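PDB 3UKV: novel protein similar to vertebrate potassium voltage-gated channel, subfamily H (Eag-related) family from Danio rerio, which probably forms the pore of a voltage-gated, delayed-rectifier potassium channel, of which this chain is a cytoplasmic piece carrying the cyclic nucleotide-binding domain. Local coordinates for residues E64-I69 and L91-L96. Numbering follows the deposited sequence.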
loop_
_atom_site.group_PDB
_atom_site.type_symbol
_atom_site.label_atom_id
_atom_site.label_comp_id
_atom_site.label_asym_id
_atom_site.label_seq_id
_atom_site.Cartn_x
_atom_site.Cartn_y
_atom_site.Cartn_z
ATOM N N GLU A 64 -1.013 15.645 -18.484
ATOM C CA GLU A 64 -0.048 15.713 -19.579
ATOM C C GLU A 64 1.173 14.875 -19.272
ATOM O O GLU A 64 1.675 14.156 -20.151
ATOM C CB GLU A 64 0.390 17.138 -19.899
ATOM C CG GLU A 64 -0.683 18.005 -20.538
ATOM C CD GLU A 64 -1.520 18.767 -19.521
ATOM O OE1 GLU A 64 -2.550 19.350 -19.925
ATOM O OE2 GLU A 64 -1.143 18.786 -18.331
ATOM N N LEU A 65 1.650 14.956 -18.026
ATOM C CA LEU A 65 2.827 14.183 -17.630
ATOM C C LEU A 65 2.491 12.710 -17.620
ATOM O O LEU A 65 3.269 11.885 -18.071
ATOM C CB LEU A 65 3.353 14.601 -16.266
ATOM C CG LEU A 65 4.790 14.177 -15.974
ATOM C CD1 LEU A 65 5.758 14.525 -17.112
ATOM C CD2 LEU A 65 5.224 14.829 -14.683
ATOM N N ARG A 66 1.311 12.386 -17.122
ATOM C CA ARG A 66 0.875 11.013 -17.154
ATOM C C ARG A 66 0.861 10.480 -18.597
ATOM O O ARG A 66 1.326 9.363 -18.844
ATOM C CB ARG A 66 -0.474 10.832 -16.438
ATOM C CG ARG A 66 -0.396 11.020 -14.927
ATOM C CD ARG A 66 -1.765 11.061 -14.274
ATOM N NE ARG A 66 -2.572 9.886 -14.585
ATOM C CZ ARG A 66 -2.542 8.755 -13.883
ATOM N NH1 ARG A 66 -1.730 8.637 -12.843
ATOM N NH2 ARG A 66 -3.307 7.737 -14.221
ATOM N N ALA A 67 0.353 11.252 -19.552
ATOM C CA ALA A 67 0.309 10.761 -20.939
ATOM C C ALA A 67 1.724 10.530 -21.527
ATOM O O ALA A 67 1.964 9.516 -22.188
ATOM C CB ALA A 67 -0.508 11.690 -21.831
ATOM N N ASP A 68 2.644 11.466 -21.275
ATOM C CA ASP A 68 3.997 11.348 -21.768
ATOM C C ASP A 68 4.644 10.106 -21.166
ATOM O O ASP A 68 5.292 9.322 -21.874
ATOM C CB ASP A 68 4.823 12.586 -21.438
ATOM C CG ASP A 68 4.371 13.821 -22.197
ATOM O OD1 ASP A 68 3.672 13.694 -23.225
ATOM O OD2 ASP A 68 4.726 14.931 -21.762
ATOM N N ILE A 69 4.468 9.908 -19.865
ATOM C CA ILE A 69 4.978 8.691 -19.257
ATOM C C ILE A 69 4.368 7.454 -19.926
ATOM O O ILE A 69 5.088 6.624 -20.451
ATOM C CB ILE A 69 4.717 8.627 -17.741
ATOM C CG1 ILE A 69 5.387 9.797 -17.028
ATOM C CG2 ILE A 69 5.210 7.298 -17.191
ATOM C CD1 ILE A 69 5.022 9.922 -15.582
ATOM N N LEU A 91 -6.390 2.383 -21.252
ATOM C CA LEU A 91 -5.131 1.665 -21.285
ATOM C C LEU A 91 -3.970 2.438 -20.661
ATOM O O LEU A 91 -3.175 1.844 -19.934
ATOM C CB LEU A 91 -4.793 1.232 -22.700
ATOM C CG LEU A 91 -5.594 0.120 -23.399
ATOM C CD1 LEU A 91 -5.182 -0.022 -24.879
ATOM C CD2 LEU A 91 -5.402 -1.188 -22.688
ATOM N N ARG A 92 -3.872 3.742 -20.911
ATOM C CA ARG A 92 -2.847 4.557 -20.262
ATOM C C ARG A 92 -2.916 4.450 -18.730
ATOM O O ARG A 92 -1.898 4.371 -18.050
ATOM C CB ARG A 92 -2.947 6.025 -20.696
ATOM C CG ARG A 92 -2.714 7.045 -19.543
ATOM C CD ARG A 92 -3.485 8.364 -19.768
ATOM N NE ARG A 92 -3.312 8.678 -21.172
ATOM C CZ ARG A 92 -4.047 9.545 -21.864
ATOM N NH1 ARG A 92 -5.026 10.227 -21.249
ATOM N NH2 ARG A 92 -3.779 9.725 -23.176
ATOM N N SER A 93 -4.125 4.426 -18.186
ATOM C CA SER A 93 -4.289 4.374 -16.735
ATOM C C SER A 93 -3.907 3.005 -16.196
ATOM O O SER A 93 -3.301 2.904 -15.135
ATOM C CB SER A 93 -5.722 4.718 -16.321
ATOM O OG SER A 93 -6.140 5.924 -16.939
ATOM N N LEU A 94 -4.269 1.956 -16.932
ATOM C CA LEU A 94 -3.935 0.605 -16.529
ATOM C C LEU A 94 -2.437 0.466 -16.575
ATOM O O LEU A 94 -1.833 -0.099 -15.679
ATOM C CB LEU A 94 -4.550 -0.401 -17.466
ATOM C CG LEU A 94 -6.030 -0.632 -17.227
ATOM C CD1 LEU A 94 -6.604 -1.733 -18.141
ATOM C CD2 LEU A 94 -6.204 -0.967 -15.759
ATOM N N SER A 95 -1.828 1.018 -17.615
ATOM C CA SER A 95 -0.392 0.880 -17.774
ATOM C C SER A 95 0.389 1.606 -16.677
ATOM O O SER A 95 1.521 1.262 -16.387
ATOM C CB SER A 95 0.033 1.368 -19.159
ATOM O OG SER A 95 0.070 2.783 -19.243
ATOM N N LEU A 96 -0.212 2.623 -16.072
ATOM C CA LEU A 96 0.471 3.368 -15.017
ATOM C C LEU A 96 0.408 2.667 -13.651
ATOM O O LEU A 96 1.101 3.065 -12.724
ATOM C CB LEU A 96 -0.070 4.799 -14.926
ATOM C CG LEU A 96 0.229 5.679 -16.149
ATOM C CD1 LEU A 96 -0.535 6.974 -16.169
ATOM C CD2 LEU A 96 1.691 5.949 -16.219
HETATM O O HOH W 1 -3.684 4.722 -13.463
#
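Arg-66 lies across Leu-96 where helix 63-70, consistent with a C-linker helix, meets helix 88-95, the short helix leading into the beta roll of the cyclic nucleotide-binding domain. The evidence is clearest along the Arg-66 side chain. It starts at CB, 3.9 Å from Leu-96 CD1. Further out the chain bends (chi3 55°), folding the guanidinium back over the same methyl. CZ is 3.5 Å from Leu-96 CD1, and NE, NH1 and NH2 all lie within 3.9 Å of this carbon, on one side of it. The methyl therefore sits over the centre of one guanidinium face, which leaves the N-H groups directed outward in the plane. NH1 gives a hydrogen bond to Leu-58 O in the preceding loop; Arg-66 NH2 donates to a water oxygen at the edge, 3.1 Å away. No direct hydrogen bond joins the two segments, and any bridge onward from this water to Ser-93 O is doubtful.

The other Leu-96 branch, CD2, touches Ile-69 CG2 at 3.9 Å, the two side chains crossing at about a right angle. Ile-69 also packs on Met-38 of the second subunit, and neighbouring Asp-68 forms a salt bridge with Arg-37 of that subunit, so helix 63-70 touches both the 91-96 segment of its own chain and the second subunit. Separately, Arg-92 turns its guanidinium face to helix 63-70: Ala-67 CB lies 4.0 Å from Arg-92 NH2, offset toward the rim of the group.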